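Local structure of endo-alpha-mannosidase (Bacteroides thetaiotaomicron, 4ACY) at residues W367-E370 against F371-R375; E231-L234 against P235-E238; K353-A356 against D357-L361. The protein hydrolyses internal alpha-mannosidic linkages of N-glycans as a family GH99 endo-alpha-mannosidase, with its catalytic machinery probably carried by a (beta/alpha)8 barrel. All coordinates share one frame; numbering follows the deposited sequence.

Contact 1 (W367-E370 against F371-R375); sequences WVDE and FRKAR
K373 reaches back along the helix and lays its ammonium end over the carboxylate of E370. K373 NZ lies 2.9 Å from E370 OE2, in a hydrogen-bonded salt bridge. The nitrogen comes from above the carboxylate plane, 37° out of it. E370 can meet it because its chain bends at chi2 (-60°), so the carboxylate stands out from the helix beside the lysine end. The lysine chain passes D369: K373 CE is 3.4 Å from D369 OD2. D369 CG is anti to the backbone nitrogen (chi1 -176°), and D369 OD2 stays 4.2 Å from K373 NZ, too far for a salt bridge. The lysine is thus flanked by two acids, which would probably favour its charged form. The R372 chain runs past V368, with R372 CG 3.4 Å from V368 O, and its guanidinium goes on to a salt bridge with D39. V368 and F371 pack on T42 of the first barrel strand, while W367 stacks on Y311 and hydrogen-bonds D308 of helix 305-316 through NE1. Four i to i+4 backbone bonds hold the frame. This is an alpha-helix with an i to i+3 acid-lysine pair, on the C-terminal helix of a TIM barrel.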
loop_
_atom_site.group_PDB
_atom_site.type_symbol
_atom_site.label_atom_id
_atom_site.label_comp_id
_atom_site.label_asym_id
_atom_site.label_seq_id
_atom_site.Cartn_x
_atom_site.Cartn_y
_atom_site.Cartn_z
ATOM N N TRP A 367 -1.050 -1.858 17.975
ATOM C CA TRP A 367 -1.350 -3.091 17.256
ATOM C C TRP A 367 -0.103 -3.862 16.821
ATOM O O TRP A 367 -0.093 -5.095 16.858
ATOM C CB TRP A 367 -2.274 -2.797 16.070
ATOM C CG TRP A 367 -3.658 -2.562 16.571
ATOM C CD1 TRP A 367 -4.387 -1.412 16.484
ATOM C CD2 TRP A 367 -4.462 -3.497 17.289
ATOM N NE1 TRP A 367 -5.612 -1.577 17.089
ATOM C CE2 TRP A 367 -5.685 -2.850 17.593
ATOM C CE3 TRP A 367 -4.274 -4.824 17.696
ATOM C CZ2 TRP A 367 -6.709 -3.477 18.305
ATOM C CZ3 TRP A 367 -5.309 -5.457 18.398
ATOM C CH2 TRP A 367 -6.506 -4.780 18.689
ATOM N N VAL A 368 0.936 -3.146 16.415
ATOM C CA VAL A 368 2.224 -3.785 16.128
ATOM C C VAL A 368 2.728 -4.538 17.373
ATOM O O VAL A 368 3.183 -5.674 17.270
ATOM C CB VAL A 368 3.279 -2.786 15.566
ATOM C CG1 VAL A 368 4.681 -3.414 15.500
ATOM C CG2 VAL A 368 2.867 -2.282 14.183
ATOM N N ASP A 369 2.620 -3.922 18.546
ATOM C CA ASP A 369 3.028 -4.617 19.768
ATOM C C ASP A 369 2.157 -5.854 20.046
ATOM O O ASP A 369 2.680 -6.913 20.427
ATOM C CB ASP A 369 3.060 -3.677 20.967
ATOM C CG ASP A 369 3.573 -4.360 22.219
ATOM O OD1 ASP A 369 4.756 -4.765 22.247
ATOM O OD2 ASP A 369 2.780 -4.503 23.166
ATOM N N GLU A 370 0.847 -5.733 19.832
ATOM C CA GLU A 370 -0.050 -6.885 19.966
ATOM C C GLU A 370 0.335 -7.984 18.983
ATOM O O GLU A 370 0.272 -9.167 19.303
ATOM C CB GLU A 370 -1.517 -6.492 19.748
ATOM C CG GLU A 370 -2.121 -5.633 20.843
ATOM C CD GLU A 370 -2.100 -6.316 22.198
ATOM O OE1 GLU A 370 -2.642 -7.438 22.324
ATOM O OE2 GLU A 370 -1.544 -5.711 23.132
ATOM N N PHE A 371 0.718 -7.582 17.774
ATOM C CA PHE A 371 1.128 -8.526 16.735
ATOM C C PHE A 371 2.409 -9.272 17.135
ATOM O O PHE A 371 2.493 -10.501 16.984
ATOM C CB PHE A 371 1.294 -7.770 15.410
ATOM C CG PHE A 371 1.869 -8.588 14.281
ATOM C CD1 PHE A 371 1.198 -9.699 13.771
ATOM C CD2 PHE A 371 3.062 -8.201 13.694
ATOM C CE1 PHE A 371 1.724 -10.425 12.705
ATOM C CE2 PHE A 371 3.603 -8.924 12.627
ATOM C CZ PHE A 371 2.926 -10.035 12.133
ATOM N N ARG A 372 3.379 -8.538 17.670
ATOM C CA ARG A 372 4.652 -9.137 18.076
ATOM C C ARG A 372 4.446 -10.114 19.228
ATOM O O ARG A 372 5.053 -11.186 19.246
ATOM C CB ARG A 372 5.686 -8.066 18.425
ATOM C CG ARG A 372 6.144 -7.259 17.227
ATOM C CD ARG A 372 7.088 -6.133 17.624
ATOM N NE ARG A 372 8.332 -6.660 18.176
ATOM C CZ ARG A 372 9.427 -6.928 17.468
ATOM N NH1 ARG A 372 9.457 -6.730 16.151
ATOM N NH2 ARG A 372 10.500 -7.412 18.087
ATOM N N LYS A 373 3.564 -9.756 20.163
ATOM C CA LYS A 373 3.220 -10.636 21.288
ATOM C C LYS A 373 2.512 -11.914 20.818
ATOM O O LYS A 373 2.765 -13.003 21.348
ATOM C CB LYS A 373 2.377 -9.892 22.327
ATOM C CG LYS A 373 3.143 -8.773 23.043
ATOM C CD LYS A 373 2.390 -8.239 24.258
ATOM C CE LYS A 373 1.195 -7.388 23.844
ATOM N NZ LYS A 373 0.171 -7.283 24.923
ATOM N N ALA A 374 1.642 -11.784 19.818
ATOM C CA ALA A 374 0.936 -12.939 19.249
ATOM C C ALA A 374 1.895 -13.871 18.498
ATOM O O ALA A 374 1.804 -15.100 18.619
ATOM C CB ALA A 374 -0.203 -12.489 18.341
ATOM N N ARG A 375 2.810 -13.279 17.734
ATOM C CA ARG A 375 3.805 -14.040 16.984
ATOM C C ARG A 375 4.832 -14.712 17.909
ATOM O O ARG A 375 5.313 -15.806 17.614
ATOM C CB ARG A 375 4.501 -13.149 15.954
#

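Contact 2 (E231-L234 against P235-E238); sequences ESEL and PDIE
The chain turns from a short 3-10 segment at 231-233 into helix 235-239, and two i to i+3 backbone bonds cross the join: D236 N to E233 O and I237 N to L234 O, each 2.9 Å. P235 has no N-H to give, and its ring lies close to the preceding residues, with P235 CD 3.6 Å from L234 CB and 3.6 Å from S232 O. D236 sets its side chain beside the carbonyl oxygen of E233, with D236 CB 3.2 Å from E233 O. Its CG points away from the carbonyl carbon (chi1 -66°), which brings D236 OD2 to 3.9 Å from E233 CB. The two acids stay apart, with E233 OE1 4.6 Å from D236 OD2 and their carboxylate planes 34° apart. This turn lies in the loop after strand 223-227, the fifth strand of the TIM barrel, and starts the helix that leads to strand 244-246. L234 and I237 provide its apolar side. L234 CD2 approaches I237 CG1 at 4.5 Å, both side chains reach F245 of that next strand, and L234 also packs on M266 and W269 of helix 263-272. The carboxylate of E238 bonds H273 through OE1, while E231 is tied by its backbone nitrogen to the side chain of N256.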
loop_
_atom_site.group_PDB
_atom_site.type_symbol
_atom_site.label_atom_id
_atom_site.label_comp_id
_atom_site.label_asym_id
_atom_site.label_seq_id
_atom_site.Cartn_x
_atom_site.Cartn_y
_atom_site.Cartn_z
ATOM N N GLU A 231 -11.255 -16.080 -1.809
ATOM C CA GLU A 231 -10.751 -17.350 -1.311
ATOM C C GLU A 231 -10.799 -18.473 -2.360
ATOM O O GLU A 231 -9.890 -19.311 -2.420
ATOM C CB GLU A 231 -11.545 -17.716 -0.049
ATOM C CG GLU A 231 -11.165 -19.015 0.605
ATOM C CD GLU A 231 -11.425 -19.005 2.088
ATOM O OE1 GLU A 231 -12.350 -18.291 2.555
ATOM O OE2 GLU A 231 -10.695 -19.726 2.788
ATOM N N SER A 232 -11.837 -18.465 -3.204
ATOM C CA SER A 232 -12.034 -19.519 -4.211
ATOM C C SER A 232 -11.077 -19.421 -5.394
ATOM O O SER A 232 -10.953 -20.368 -6.179
ATOM C CB SER A 232 -13.491 -19.560 -4.697
ATOM O OG SER A 232 -13.786 -18.420 -5.484
ATOM N N GLU A 233 -10.388 -18.285 -5.523
ATOM C CA GLU A 233 -9.406 -18.110 -6.589
ATOM C C GLU A 233 -7.956 -18.264 -6.097
ATOM O O GLU A 233 -7.006 -18.049 -6.852
ATOM C CB GLU A 233 -9.606 -16.772 -7.309
ATOM C CG GLU A 233 -10.871 -16.729 -8.149
ATOM C CD GLU A 233 -11.109 -15.387 -8.833
ATOM O OE1 GLU A 233 -10.337 -14.418 -8.629
ATOM O OE2 GLU A 233 -12.094 -15.302 -9.586
ATOM N N LEU A 234 -7.798 -18.650 -4.838
ATOM C CA LEU A 234 -6.463 -18.894 -4.278
ATOM C C LEU A 234 -5.607 -19.900 -5.080
ATOM O O LEU A 234 -4.389 -19.724 -5.181
ATOM C CB LEU A 234 -6.537 -19.264 -2.793
ATOM C CG LEU A 234 -6.894 -18.132 -1.817
ATOM C CD1 LEU A 234 -6.951 -18.649 -0.393
ATOM C CD2 LEU A 234 -5.887 -16.990 -1.911
ATOM N N PRO A 235 -6.231 -20.936 -5.688
ATOM C CA PRO A 235 -5.433 -21.811 -6.561
ATOM C C PRO A 235 -4.697 -21.086 -7.691
ATOM O O PRO A 235 -3.663 -21.583 -8.162
ATOM C CB PRO A 235 -6.482 -22.774 -7.145
ATOM C CG PRO A 235 -7.496 -22.877 -6.081
ATOM C CD PRO A 235 -7.580 -21.497 -5.455
ATOM N N ASP A 236 -5.206 -19.924 -8.121
ATOM C CA ASP A 236 -4.531 -19.160 -9.171
ATOM C C ASP A 236 -3.165 -18.679 -8.695
ATOM O O ASP A 236 -2.264 -18.517 -9.501
ATOM C CB ASP A 236 -5.357 -17.956 -9.643
ATOM C CG ASP A 236 -6.639 -18.357 -10.351
ATOM O OD1 ASP A 236 -6.770 -19.526 -10.757
ATOM O OD2 ASP A 236 -7.528 -17.487 -10.488
ATOM N N ILE A 237 -3.032 -18.426 -7.393
ATOM C CA ILE A 237 -1.732 -18.054 -6.814
ATOM C C ILE A 237 -0.725 -19.180 -7.056
ATOM O O ILE A 237 0.420 -18.932 -7.432
ATOM C CB ILE A 237 -1.828 -17.711 -5.295
ATOM C CG1 ILE A 237 -2.745 -16.494 -5.052
ATOM C CG2 ILE A 237 -0.425 -17.521 -4.682
ATOM C CD1 ILE A 237 -2.338 -15.204 -5.802
ATOM N N GLU A 238 -1.181 -20.416 -6.870
ATOM C CA GLU A 238 -0.333 -21.588 -7.026
ATOM C C GLU A 238 0.015 -21.829 -8.503
ATOM O O GLU A 238 1.172 -22.086 -8.844
ATOM C CB GLU A 238 -1.009 -22.809 -6.375
ATOM C CG GLU A 238 -0.254 -24.110 -6.566
ATOM C CD GLU A 238 -0.384 -25.075 -5.398
ATOM O OE1 GLU A 238 -1.428 -25.092 -4.702
ATOM O OE2 GLU A 238 0.584 -25.833 -5.181
#

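Contact 3 (K353-A356 against D357-L361); sequences KPLA and DDYYL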
loop_
_atom_site.group_PDB
_atom_site.type_symbol
_atom_site.label_atom_id
_atom_site.label_comp_id
_atom_site.label_asym_id
_atom_site.label_seq_id
_atom_site.Cartn_x
_atom_site.Cartn_y
_atom_site.Cartn_z
ATOM N N LYS A 353 -10.991 14.256 14.850
ATOM C CA LYS A 353 -11.538 14.742 16.133
ATOM C C LYS A 353 -12.574 13.753 16.667
ATOM O O LYS A 353 -13.333 13.189 15.875
ATOM C CB LYS A 353 -12.172 16.129 15.983
ATOM C CG LYS A 353 -11.268 17.214 15.414
ATOM C CD LYS A 353 -10.098 17.531 16.317
ATOM C CE LYS A 353 -9.313 18.718 15.746
ATOM N NZ LYS A 353 -7.901 18.585 16.031
ATOM N N PRO A 354 -12.641 13.565 18.002
ATOM C CA PRO A 354 -11.909 14.312 19.035
ATOM C C PRO A 354 -10.555 13.706 19.393
ATOM O O PRO A 354 -10.011 14.019 20.458
ATOM C CB PRO A 354 -12.832 14.186 20.248
ATOM C CG PRO A 354 -13.400 12.812 20.119
ATOM C CD PRO A 354 -13.551 12.567 18.610
ATOM N N LEU A 355 -10.033 12.839 18.522
ATOM C CA LEU A 355 -8.747 12.172 18.736
ATOM C C LEU A 355 -7.595 12.999 18.142
ATOM O O LEU A 355 -7.826 13.915 17.358
ATOM C CB LEU A 355 -8.782 10.735 18.166
ATOM C CG LEU A 355 -9.910 9.815 18.681
ATOM C CD1 LEU A 355 -9.837 8.426 18.039
ATOM C CD2 LEU A 355 -9.881 9.684 20.204
ATOM N N ALA A 356 -6.362 12.666 18.535
ATOM C CA ALA A 356 -5.148 13.371 18.124
ATOM C C ALA A 356 -4.930 13.259 16.623
ATOM O O ALA A 356 -5.388 12.296 16.011
ATOM C CB ALA A 356 -3.948 12.775 18.851
ATOM N N ASP A 357 -4.227 14.234 16.048
ATOM C CA ASP A 357 -3.864 14.210 14.616
ATOM C C ASP A 357 -3.097 12.925 14.300
ATOM O O ASP A 357 -3.248 12.335 13.210
ATOM C CB ASP A 357 -2.972 15.404 14.253
ATOM C CG ASP A 357 -3.645 16.772 14.469
ATOM O OD1 ASP A 357 -4.850 16.856 14.776
ATOM O OD2 ASP A 357 -2.926 17.778 14.310
ATOM N N ASP A 358 -2.290 12.492 15.268
ATOM C CA ASP A 358 -1.435 11.319 15.127
ATOM C C ASP A 358 -2.033 10.081 15.782
ATOM O O ASP A 358 -1.320 9.109 16.028
ATOM C CB ASP A 358 0.017 11.600 15.614
ATOM C CG ASP A 358 0.092 12.025 17.082
ATOM O OD1 ASP A 358 -0.967 12.341 17.679
ATOM O OD2 ASP A 358 1.232 12.037 17.639
ATOM N N TYR A 359 -3.339 10.101 16.047
ATOM C CA TYR A 359 -3.998 8.967 16.665
ATOM C C TYR A 359 -3.691 7.648 15.956
ATOM O O TYR A 359 -3.436 6.624 16.605
ATOM C CB TYR A 359 -5.530 9.136 16.739
ATOM C CG TYR A 359 -6.153 7.938 17.397
ATOM C CD1 TYR A 359 -6.086 7.777 18.783
ATOM C CD2 TYR A 359 -6.738 6.914 16.639
ATOM C CE1 TYR A 359 -6.601 6.649 19.398
ATOM C CE2 TYR A 359 -7.268 5.792 17.252
ATOM C CZ TYR A 359 -7.197 5.666 18.624
ATOM O OH TYR A 359 -7.718 4.562 19.251
ATOM N N TYR A 360 -3.759 7.648 14.623
ATOM C CA TYR A 360 -3.611 6.382 13.908
ATOM C C TYR A 360 -2.181 5.874 13.884
ATOM O O TYR A 360 -1.972 4.681 13.818
ATOM C CB TYR A 360 -4.300 6.386 12.527
ATOM C CG TYR A 360 -5.788 6.476 12.733
ATOM C CD1 TYR A 360 -6.550 5.324 12.973
ATOM C CD2 TYR A 360 -6.428 7.715 12.751
ATOM C CE1 TYR A 360 -7.918 5.423 13.220
ATOM C CE2 TYR A 360 -7.789 7.813 12.978
ATOM C CZ TYR A 360 -8.514 6.668 13.218
ATOM O OH TYR A 360 -9.855 6.762 13.455
ATOM N N LEU A 361 -1.212 6.775 14.036
ATOM C CA LEU A 361 0.181 6.353 14.204
ATOM C C LEU A 361 0.366 5.708 15.570
ATOM O O LEU A 361 0.953 4.629 15.671
ATOM C CB LEU A 361 1.138 7.538 14.034
ATOM C CG LEU A 361 1.166 8.292 12.715
ATOM C CD1 LEU A 361 2.268 9.314 12.793
ATOM C CD2 LEU A 361 1.421 7.331 11.535
HETATM O O HOH W 1 -6.390 19.140 13.909
HETATM O O HOH W 2 -7.251 15.780 15.453
#
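The Y359 ring has L355 CD1 over one face and Y360 CD2 at its edge, in plane. L355 CD1 sits almost above the middle, 3.6 Å from the centroid of the Y359 ring and 5° off its normal, a CH-pi contact. With CG anti to the backbone nitrogen (chi1 -180°), Y359 swings its ring alongside the preceding loop, where L355 CB also lies 3.9 Å from Y359 CB. The two tyrosines meet unevenly. Y359 CD2 stands over the centre of one face of the Y360 ring, which has R301 in a cation-pi contact and Y352 edge-to-face.

At the other end, K353 and D357 lie side by side and point the same way. Their direct salt bridge is long, 3.7 Å from K353 NZ to D357 OD1, and two waters bridge the same pair. Each water accepts from K353 NZ and donates to D357 OD1. The second also donates to L355 O at 2.7 Å, so one water ties the lysine, the acid and the loop backbone together.

Between these ends a type I beta turn runs from A356 to Y359, closed by Y359 N to A356 O at 3.0 Å. D358 occupies the N-cap position without a capping bond from its side chain. D358 OD1 lies 3.2 Å from A356 CB, while OD2 makes a salt bridge with K114 of helix 102-115. A cis peptide precedes P354 in the incoming loop. The arrangement is a beta turn leading into the N-terminus of an alpha-helix, here the helix after the eighth strand of the TIM barrel.

Overall arrangement
Contacts 1 and 3 share helix 359-376: contact 3 forms its start and contact 1 lies near its end. Their centres are 21 Å apart, with nearest atoms about 7 Å apart. Contact 2 comes earlier in the chain, between the fifth and sixth barrel strands. Its centre is 28 Å from that of contact 1 and 38 Å from that of contact 3, and contacts 2 and 3 lie on opposite sides of the chain's centre. None of the three touches another. Each centre lies about 20 to 21 Å from the centre of the chain. All three are structural packing around the barrel.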